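Fructooligosaccharide ABC transporter substrate-binding protein FusA (Streptococcus pneumoniae, PDB 5G62) binds short- and long-chain fructooligosaccharides, with a preference for tetrasaccharides and larger, as the solute-binding subunit of the FusABC-MsmK importer. Local coordinates at residues 3-8 / 32-37; 189-194 / 268-273; 303-308 / 422-427. The protein carries 2 engineered substitutions. All coordinates share one frame; numbering follows the deposited sequence.

Interaction 1: residues 3-8 / 32-37; sequences KTLKFM and TGVHID
Residues 3-8 and 32-37 contribute the paired strands of a beta-alpha-beta unit, made of strand 4-10, helix 23-32 and strand 35-41. The pairing is parallel: Thr4 lies beside His35, Leu5 beside Ile36 and Lys6 beside Asp37. The ladder starts with His35 N giving to Lys3 O at 2.9 Å, in a nearly straight bond of 170°. It continues as Leu5 N to His35 O, Asp37 N to Leu5 O at 2.9 Å, and Phe7 N to Asp37 O. The short strand axes approach to 4.7 Å and diverge by 41°.

Leu5 and Ile36 share one face. In Ile36, CG1 lies anti to the carbonyl carbon (chi1 -51°), and the turn at chi2 brings CD1 to 3.5 Å from Phe7 CE2, an oblique approach to the ring. The other branch, Ile36 CG2, touches Phe7 CD2 at the same distance.

Thr4, Lys6, His35 and Asp37 occupy the opposite face, which is polar. Lys6 and Asp37 lie alongside each other in a weak salt bridge, with NZ of Lys6 3.4 Å from OD2 of Asp37. The other carboxylate oxygen, Asp37 OD1, takes a weak bond from His35 NE2, while His35 ND1 is paired with Glu29 of the preceding helix.

Helix 319-329 packs on the apolar face, its Trp325 meeting Phe7 edge-to-face and touching Ile36. Strand 4-10 is flanked across the sheet by strand 61-63, whereas strand 35-41 forms the outer edge.

Interaction 2: residues 189-194 / 268-273; sequences NGNEDF and FTWDKN. With FRU (beta-D-fructofuranose), chain C; FRU (beta-D-fructofuranose), chain B.
Phe194 and Phe268 meet through the backbone of one and the ring of the other. CA of Phe194 stands over the centre of the Phe268 ring, 3.6 Å from the centroid and only 11° off the ring normal, a clear CH-pi contact. Asp193 C lies over the same face, nearer the rim. Phe194 CB reaches CE1 of Phe268 at 3.6 Å, but the first torsion places CG of Phe194 between its own N and carbonyl carbon and leads that ring away from Phe268, toward Arg450 and Ile454 of helix 429-456.

Glu192 and Thr269 provide the polar link. The Glu192 chain bends at chi2, carrying its carboxylate back to Thr269. There Glu192 OE2 accepts on its anti lone pair, the one away from OE1, from Thr269 OG1 at 2.7 Å. Alongside it, Glu192 CA makes a CA-H...O contact with Phe268 O.

Asn191 crosses the base of Trp270, its amide plane 41° from the indole plane and ND2 3.7 Å from CB of Trp270. The same ND2 offers a weak bond to O6 of the chain C fructose at 3.4 Å. Trp270 turns an indole face to this sugar: C1 of the chain C fructose lies above the ring, toward the rim. Trp270 NE1 donates to O6 of the chain B fructose, 2.9 Å away at the ring edge, at 166°.

An aromatic face against sugar carbons, with polar groups engaging hydroxyls, is the classic carbohydrate-recognition arrangement. Here it belongs to the fructooligosaccharide pocket of a bacterial solute-binding protein, where Asn191 and Trp270 are established substrate-binding residues and Asn274, Glu123, Trp340 and Arg375 also bond to fructose units.

Interaction 3: residues 303-308 / 422-427; sequences MGFARD and YPRVFM
Arg307 and Phe426 meet face against face. The guanidinium of Arg307 lies over a face of the Phe426 ring, the two planes 22° apart, with CD2 of Phe426 over the centre of the guanidinium and 3.3 Å from NE of Arg307. With CG anti to the backbone N, the Arg307 chain extends across to the ring before bending at chi3.

Direct hydrogen bonds are few. Arg307 NH1 donates to Val425 O at 3.1 Å and 167°; the acceptor lies near the guanidinium plane, although the donor stands 46° out of the carbonyl plane. Arg424 NH1 makes a weak, bent bond to Phe305 O.

Two waters extend this polar network. Water 1 accepts from Met303 N and from Arg424 NH2 at 3.1 Å, and water 2 accepts from Arg307 N and from Arg424 NH1 at 2.9 Å. Each therefore bridges a backbone N-H of 303-308 to a different terminal nitrogen of Arg424.

Van der Waals contact comes from Met303, whose SD is 3.7 Å from CB of Arg424 and lies above the guanidinium of that residue.

The two arginines thus perform different tasks. Arg307 combines its nearly straight bond to Val425 O with a bond from NH2 to Leu108 O and a salt bridge from NH1 to Asp69, which probably offsets its charge, while Phe426 covers a face. The polar reach of Arg424 to 303-308 runs instead through two waters and one weak bond, so this side of the junction between strand 305-306 and the 422-427 loop is largely water-mediated.

Overall arrangement
The three contacts occupy separate places in the fold. The centre of interaction 1 lies about 29 Å from the centre of the chain, that of interaction 2 about 10 Å and that of interaction 3 about 13 Å. Interaction 2 is largely buried, whereas interactions 1 and 3 are partly so. Regular parallel backbone bonding defines the first, a strand pair; the other two rely mainly on side chains reaching between strand-bearing segments and loops. Sugar meets protein directly in interaction 2, while water serves as the bridge in interaction 3. These two come within about 8 Å at their nearest atoms, and both also touch helix 429-456, through Phe194 and Met427.

Interaction 1: residues 3-8 / 32-37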
# COMPACT_ATOMS: atom_id res chain seq x y z
N LYS A 3 -3.58 -28.79 -20.16
CA LYS A 3 -3.95 -29.38 -18.88
C LYS A 3 -3.13 -28.81 -17.72
O LYS A 3 -3.64 -28.71 -16.62
CB LYS A 3 -3.77 -30.90 -18.95
CG LYS A 3 -4.45 -31.64 -17.82
CD LYS A 3 -3.47 -32.10 -16.77
CE LYS A 3 -4.13 -32.13 -15.41
NZ LYS A 3 -5.46 -32.79 -15.49
N THR A 4 -1.86 -28.46 -17.95
CA THR A 4 -0.97 -27.97 -16.88
C THR A 4 -0.25 -26.72 -17.35
O THR A 4 0.11 -26.62 -18.52
CB THR A 4 0.09 -29.01 -16.46
OG1 THR A 4 -0.56 -30.16 -15.93
CG2 THR A 4 0.99 -28.46 -15.38
N LEU A 5 -0.08 -25.77 -16.43
CA LEU A 5 0.73 -24.58 -16.63
C LEU A 5 1.60 -24.36 -15.40
O LEU A 5 1.23 -24.74 -14.30
CB LEU A 5 -0.17 -23.33 -16.89
CG LEU A 5 -1.10 -23.35 -18.13
CD1 LEU A 5 -2.10 -22.19 -18.03
CD2 LEU A 5 -0.31 -23.21 -19.40
N LYS A 6 2.78 -23.77 -15.60
CA LYS A 6 3.72 -23.46 -14.53
C LYS A 6 3.70 -21.95 -14.28
O LYS A 6 4.09 -21.18 -15.16
CB LYS A 6 5.14 -23.91 -14.89
CG LYS A 6 5.27 -25.34 -15.36
CD LYS A 6 5.74 -26.24 -14.24
CE LYS A 6 6.27 -27.56 -14.77
NZ LYS A 6 5.18 -28.45 -15.26
N PHE A 7 3.25 -21.55 -13.10
CA PHE A 7 3.18 -20.15 -12.71
C PHE A 7 4.10 -19.93 -11.51
O PHE A 7 4.06 -20.70 -10.55
CB PHE A 7 1.76 -19.70 -12.29
CG PHE A 7 0.71 -19.68 -13.38
CD1 PHE A 7 1.04 -19.68 -14.72
CD2 PHE A 7 -0.64 -19.59 -13.04
CE1 PHE A 7 0.01 -19.65 -15.73
CE2 PHE A 7 -1.65 -19.56 -14.04
CZ PHE A 7 -1.31 -19.59 -15.37
N MET A 8 4.90 -18.87 -11.55
CA MET A 8 5.55 -18.34 -10.34
C MET A 8 4.54 -17.45 -9.62
O MET A 8 3.73 -16.79 -10.27
CB MET A 8 6.79 -17.53 -10.74
CG MET A 8 7.70 -17.08 -9.60
SD MET A 8 8.74 -15.68 -10.03
CE MET A 8 9.72 -16.37 -11.36
N THR A 32 -11.86 -24.77 -14.04
CA THR A 32 -11.11 -24.50 -15.27
C THR A 32 -10.59 -25.75 -15.96
O THR A 32 -10.23 -25.68 -17.13
CB THR A 32 -9.90 -23.62 -14.98
OG1 THR A 32 -8.98 -24.35 -14.14
CG2 THR A 32 -10.32 -22.33 -14.29
N GLY A 33 -10.49 -26.87 -15.24
CA GLY A 33 -9.81 -28.05 -15.74
C GLY A 33 -8.31 -27.91 -15.90
O GLY A 33 -7.69 -28.76 -16.53
N VAL A 34 -7.69 -26.86 -15.35
CA VAL A 34 -6.26 -26.62 -15.53
C VAL A 34 -5.56 -26.75 -14.18
O VAL A 34 -5.97 -26.10 -13.21
CB VAL A 34 -6.00 -25.24 -16.12
CG1 VAL A 34 -4.51 -25.05 -16.39
CG2 VAL A 34 -6.87 -25.02 -17.38
N HIS A 35 -4.49 -27.55 -14.14
CA HIS A 35 -3.68 -27.72 -12.95
C HIS A 35 -2.49 -26.76 -13.03
O HIS A 35 -1.81 -26.70 -14.05
CB HIS A 35 -3.18 -29.17 -12.81
CG HIS A 35 -2.28 -29.36 -11.62
ND1 HIS A 35 -2.74 -29.32 -10.32
CD2 HIS A 35 -0.94 -29.53 -11.54
CE1 HIS A 35 -1.72 -29.49 -9.50
NE2 HIS A 35 -0.62 -29.61 -10.21
N ILE A 36 -2.27 -25.99 -11.97
CA ILE A 36 -1.14 -25.08 -11.93
C ILE A 36 -0.06 -25.70 -11.05
O ILE A 36 -0.31 -26.04 -9.89
CB ILE A 36 -1.52 -23.69 -11.40
CG1 ILE A 36 -2.73 -23.12 -12.13
CG2 ILE A 36 -0.30 -22.74 -11.47
CD1 ILE A 36 -2.53 -22.90 -13.62
N ASP A 37 1.14 -25.83 -11.60
CA ASP A 37 2.32 -26.15 -10.82
C ASP A 37 2.97 -24.83 -10.42
O ASP A 37 3.45 -24.10 -11.29
CB ASP A 37 3.29 -27.01 -11.61
CG ASP A 37 2.91 -28.49 -11.59
OD1 ASP A 37 2.20 -28.94 -10.66
OD2 ASP A 37 3.33 -29.22 -12.51

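Interaction 2: residues 189-194 / 268-273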
# COMPACT_ATOMS: atom_id res chain seq x y z
N ASN A 189 9.04 3.32 4.08
CA ASN A 189 7.77 3.35 3.38
C ASN A 189 6.70 2.58 4.17
O ASN A 189 7.01 1.76 5.03
CB ASN A 189 7.91 2.73 1.98
CG ASN A 189 8.81 3.54 1.06
OD1 ASN A 189 8.77 4.78 1.03
ND2 ASN A 189 9.62 2.84 0.29
N GLY A 190 5.45 2.81 3.82
CA GLY A 190 4.39 1.89 4.19
C GLY A 190 3.51 2.35 5.34
O GLY A 190 3.55 3.50 5.81
N ASN A 191 2.67 1.41 5.80
CA ASN A 191 1.53 1.70 6.65
C ASN A 191 1.91 2.05 8.09
O ASN A 191 1.09 2.60 8.82
CB ASN A 191 0.56 0.51 6.66
CG ASN A 191 0.01 0.24 5.27
OD1 ASN A 191 0.03 1.11 4.40
ND2 ASN A 191 -0.49 -0.94 5.08
N GLU A 192 3.12 1.73 8.50
CA GLU A 192 3.52 1.88 9.89
C GLU A 192 4.50 3.03 10.12
O GLU A 192 4.92 3.25 11.26
CB GLU A 192 4.08 0.55 10.38
CG GLU A 192 2.99 -0.50 10.67
CD GLU A 192 2.35 -1.10 9.41
OE1 GLU A 192 3.08 -1.48 8.50
OE2 GLU A 192 1.12 -1.13 9.35
N ASP A 193 4.82 3.81 9.08
CA ASP A 193 5.72 4.96 9.20
C ASP A 193 5.02 6.15 9.89
O ASP A 193 3.80 6.23 9.92
CB ASP A 193 6.21 5.40 7.84
CG ASP A 193 7.39 6.37 7.94
OD1 ASP A 193 8.33 6.05 8.68
OD2 ASP A 193 7.35 7.43 7.28
N PHE A 194 5.82 7.11 10.40
CA PHE A 194 5.30 8.28 11.11
C PHE A 194 5.06 9.50 10.20
O PHE A 194 4.66 10.55 10.69
CB PHE A 194 6.25 8.69 12.28
CG PHE A 194 7.68 8.97 11.83
CD1 PHE A 194 8.03 10.18 11.19
CD2 PHE A 194 8.69 8.01 12.00
CE1 PHE A 194 9.36 10.43 10.77
CE2 PHE A 194 10.01 8.25 11.56
CZ PHE A 194 10.35 9.48 10.96
N PHE A 268 1.28 3.90 14.41
CA PHE A 268 0.76 4.05 13.05
C PHE A 268 0.48 2.69 12.40
O PHE A 268 1.32 1.80 12.46
CB PHE A 268 1.74 4.83 12.16
CG PHE A 268 2.11 6.18 12.70
CD1 PHE A 268 3.09 6.31 13.72
CD2 PHE A 268 1.49 7.31 12.24
CE1 PHE A 268 3.43 7.56 14.23
CE2 PHE A 268 1.83 8.58 12.75
CZ PHE A 268 2.80 8.71 13.73
N THR A 269 -0.65 2.56 11.71
CA THR A 269 -0.90 1.35 10.93
C THR A 269 -2.10 1.57 10.00
O THR A 269 -2.85 2.54 10.14
CB THR A 269 -1.11 0.10 11.83
OG1 THR A 269 -0.96 -1.12 11.06
CG2 THR A 269 -2.47 0.13 12.52
N TRP A 270 -2.29 0.64 9.07
CA TRP A 270 -3.49 0.73 8.21
C TRP A 270 -4.78 0.63 9.02
O TRP A 270 -5.68 1.45 8.86
CB TRP A 270 -3.50 -0.36 7.14
CG TRP A 270 -4.66 -0.28 6.17
CD1 TRP A 270 -5.88 -0.95 6.24
CD2 TRP A 270 -4.67 0.41 4.91
NE1 TRP A 270 -6.64 -0.68 5.10
CE2 TRP A 270 -5.92 0.15 4.28
CE3 TRP A 270 -3.75 1.25 4.26
CZ2 TRP A 270 -6.27 0.72 3.06
CZ3 TRP A 270 -4.09 1.79 3.02
CH2 TRP A 270 -5.33 1.51 2.43
N ASP A 271 -4.89 -0.41 9.84
CA ASP A 271 -6.09 -0.73 10.62
C ASP A 271 -5.63 -1.23 11.98
O ASP A 271 -4.90 -2.23 12.08
CB ASP A 271 -6.91 -1.80 9.87
CG ASP A 271 -8.23 -2.19 10.56
OD1 ASP A 271 -8.43 -2.00 11.78
OD2 ASP A 271 -9.08 -2.76 9.85
N LYS A 272 -6.06 -0.53 13.05
CA LYS A 272 -5.72 -0.92 14.43
C LYS A 272 -6.03 -2.38 14.75
O LYS A 272 -5.39 -2.98 15.63
CB LYS A 272 -6.46 -0.03 15.44
CG LYS A 272 -7.95 -0.25 15.53
CD LYS A 272 -8.69 0.68 16.50
CE LYS A 272 -10.10 0.14 16.81
NZ LYS A 272 -10.90 1.02 17.69
N ASN A 273 -7.02 -2.98 14.08
CA ASN A 273 -7.45 -4.34 14.40
C ASN A 273 -6.37 -5.36 14.08
O ASN A 273 -6.37 -6.45 14.65
CB ASN A 273 -8.76 -4.67 13.65
CG ASN A 273 -9.99 -3.94 14.24
OD1 ASN A 273 -10.54 -4.37 15.21
ND2 ASN A 273 -10.42 -2.88 13.60
C1 FRU C . -5.66 -3.19 2.58
C2 FRU C . -5.10 -4.30 3.47
C3 FRU C . -6.15 -4.78 4.58
C4 FRU C . -5.24 -5.21 5.70
C5 FRU C . -4.36 -4.23 5.68
C6 FRU C . -3.04 -4.72 6.26
O1 FRU C . -6.74 -3.71 1.76
O3 FRU C . -6.88 -5.83 4.12
O4 FRU C . -5.85 -5.41 6.94
O5 FRU C . -4.16 -3.80 4.15
O6 FRU C . -2.13 -3.73 5.97
C1 FRU B . -7.18 -1.78 0.35
C2 FRU B . -7.74 -2.70 1.39
C3 FRU B . -9.07 -3.43 0.90
C4 FRU B . -9.73 -3.75 2.19
C5 FRU B . -9.58 -2.58 2.85
C6 FRU B . -9.60 -2.73 4.33
O1 FRU B . -6.77 -2.38 -0.82
O3 FRU B . -8.81 -4.53 0.09
O4 FRU B . -11.06 -4.03 1.91
O5 FRU B . -8.17 -2.01 2.35
O6 FRU B . -9.41 -1.51 4.97

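Interaction 3: residues 303-308 / 422-427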
# COMPACT_ATOMS: atom_id res chain seq x y z
N MET A 303 -3.83 4.36 -5.15
CA MET A 303 -5.14 4.25 -5.79
C MET A 303 -5.51 2.77 -5.88
O MET A 303 -4.68 1.89 -5.63
CB MET A 303 -5.16 4.93 -7.17
CG MET A 303 -4.33 4.19 -8.22
SD MET A 303 -4.30 4.92 -9.89
CE MET A 303 -6.03 5.03 -10.31
N GLY A 304 -6.77 2.50 -6.26
CA GLY A 304 -7.23 1.14 -6.36
C GLY A 304 -6.94 0.51 -7.72
O GLY A 304 -7.85 0.02 -8.40
N PHE A 305 -5.67 0.53 -8.11
CA PHE A 305 -5.19 0.01 -9.37
C PHE A 305 -3.73 -0.35 -9.24
O PHE A 305 -2.94 0.42 -8.69
CB PHE A 305 -5.36 1.04 -10.50
CG PHE A 305 -4.80 0.60 -11.84
CD1 PHE A 305 -5.57 -0.17 -12.72
CD2 PHE A 305 -3.53 1.01 -12.26
CE1 PHE A 305 -5.08 -0.54 -13.95
CE2 PHE A 305 -3.03 0.63 -13.52
CZ PHE A 305 -3.83 -0.13 -14.36
N ALA A 306 -3.37 -1.53 -9.73
CA ALA A 306 -1.99 -1.93 -9.89
C ALA A 306 -1.85 -2.47 -11.31
O ALA A 306 -2.58 -3.39 -11.70
CB ALA A 306 -1.60 -3.00 -8.87
N ARG A 307 -0.89 -1.91 -12.05
CA ARG A 307 -0.73 -2.18 -13.47
C ARG A 307 -0.46 -3.66 -13.74
O ARG A 307 -0.98 -4.24 -14.69
CB ARG A 307 0.41 -1.31 -14.00
CG ARG A 307 0.68 -1.33 -15.47
CD ARG A 307 1.52 -0.11 -15.81
NE ARG A 307 0.63 1.00 -16.05
CZ ARG A 307 0.88 2.28 -15.80
NH1 ARG A 307 2.02 2.67 -15.28
NH2 ARG A 307 -0.06 3.17 -16.09
N ASP A 308 0.36 -4.29 -12.91
CA ASP A 308 0.89 -5.61 -13.22
C ASP A 308 0.66 -6.54 -12.04
O ASP A 308 1.47 -6.58 -11.10
CB ASP A 308 2.38 -5.53 -13.57
CG ASP A 308 3.04 -6.90 -13.58
OD1 ASP A 308 2.33 -7.90 -13.74
OD2 ASP A 308 4.26 -6.98 -13.39
N TYR A 422 -0.75 12.90 -7.49
CA TYR A 422 0.06 12.64 -8.66
C TYR A 422 -0.54 11.44 -9.43
O TYR A 422 -0.73 10.37 -8.84
CB TYR A 422 1.53 12.39 -8.28
CG TYR A 422 2.42 12.47 -9.49
CD1 TYR A 422 2.94 13.68 -9.94
CD2 TYR A 422 2.66 11.33 -10.26
CE1 TYR A 422 3.71 13.76 -11.11
CE2 TYR A 422 3.40 11.39 -11.41
CZ TYR A 422 3.93 12.60 -11.84
OH TYR A 422 4.67 12.62 -13.02
N PRO A 423 -0.87 11.61 -10.70
CA PRO A 423 -1.54 10.54 -11.44
C PRO A 423 -0.61 9.38 -11.71
O PRO A 423 0.61 9.49 -11.67
CB PRO A 423 -1.97 11.22 -12.75
CG PRO A 423 -0.99 12.24 -12.96
CD PRO A 423 -0.54 12.73 -11.58
N ARG A 424 -1.22 8.25 -12.03
CA ARG A 424 -0.54 7.02 -12.39
C ARG A 424 -0.21 7.13 -13.87
O ARG A 424 -1.07 6.91 -14.72
CB ARG A 424 -1.44 5.83 -12.08
CG ARG A 424 -0.74 4.46 -12.18
CD ARG A 424 0.47 4.35 -11.30
NE ARG A 424 0.18 4.67 -9.90
CZ ARG A 424 -0.29 3.82 -8.97
NH1 ARG A 424 -0.58 2.55 -9.27
NH2 ARG A 424 -0.49 4.24 -7.73
N VAL A 425 1.01 7.52 -14.18
CA VAL A 425 1.44 7.72 -15.56
C VAL A 425 2.27 6.52 -15.99
O VAL A 425 2.72 5.71 -15.18
CB VAL A 425 2.24 9.03 -15.72
CG1 VAL A 425 1.40 10.19 -15.28
CG2 VAL A 425 3.60 8.95 -14.95
N PHE A 426 2.47 6.39 -17.29
CA PHE A 426 3.30 5.32 -17.83
C PHE A 426 4.38 6.01 -18.65
O PHE A 426 4.14 6.42 -19.79
CB PHE A 426 2.47 4.35 -18.69
CG PHE A 426 3.02 2.95 -18.77
CD1 PHE A 426 4.38 2.71 -18.79
CD2 PHE A 426 2.17 1.88 -18.88
CE1 PHE A 426 4.87 1.40 -18.91
CE2 PHE A 426 2.65 0.60 -18.99
CZ PHE A 426 3.99 0.36 -19.00
N MET A 427 5.57 6.15 -18.07
CA MET A 427 6.62 6.90 -18.73
C MET A 427 7.29 6.06 -19.82
O MET A 427 7.24 4.84 -19.83
CB MET A 427 7.69 7.34 -17.73
CG MET A 427 7.18 8.22 -16.57
SD MET A 427 8.61 8.76 -15.58
CE MET A 427 7.71 9.87 -14.47
O HOH W 1 -1.29 2.36 -5.42
O HOH W 2 0.56 0.55 -11.04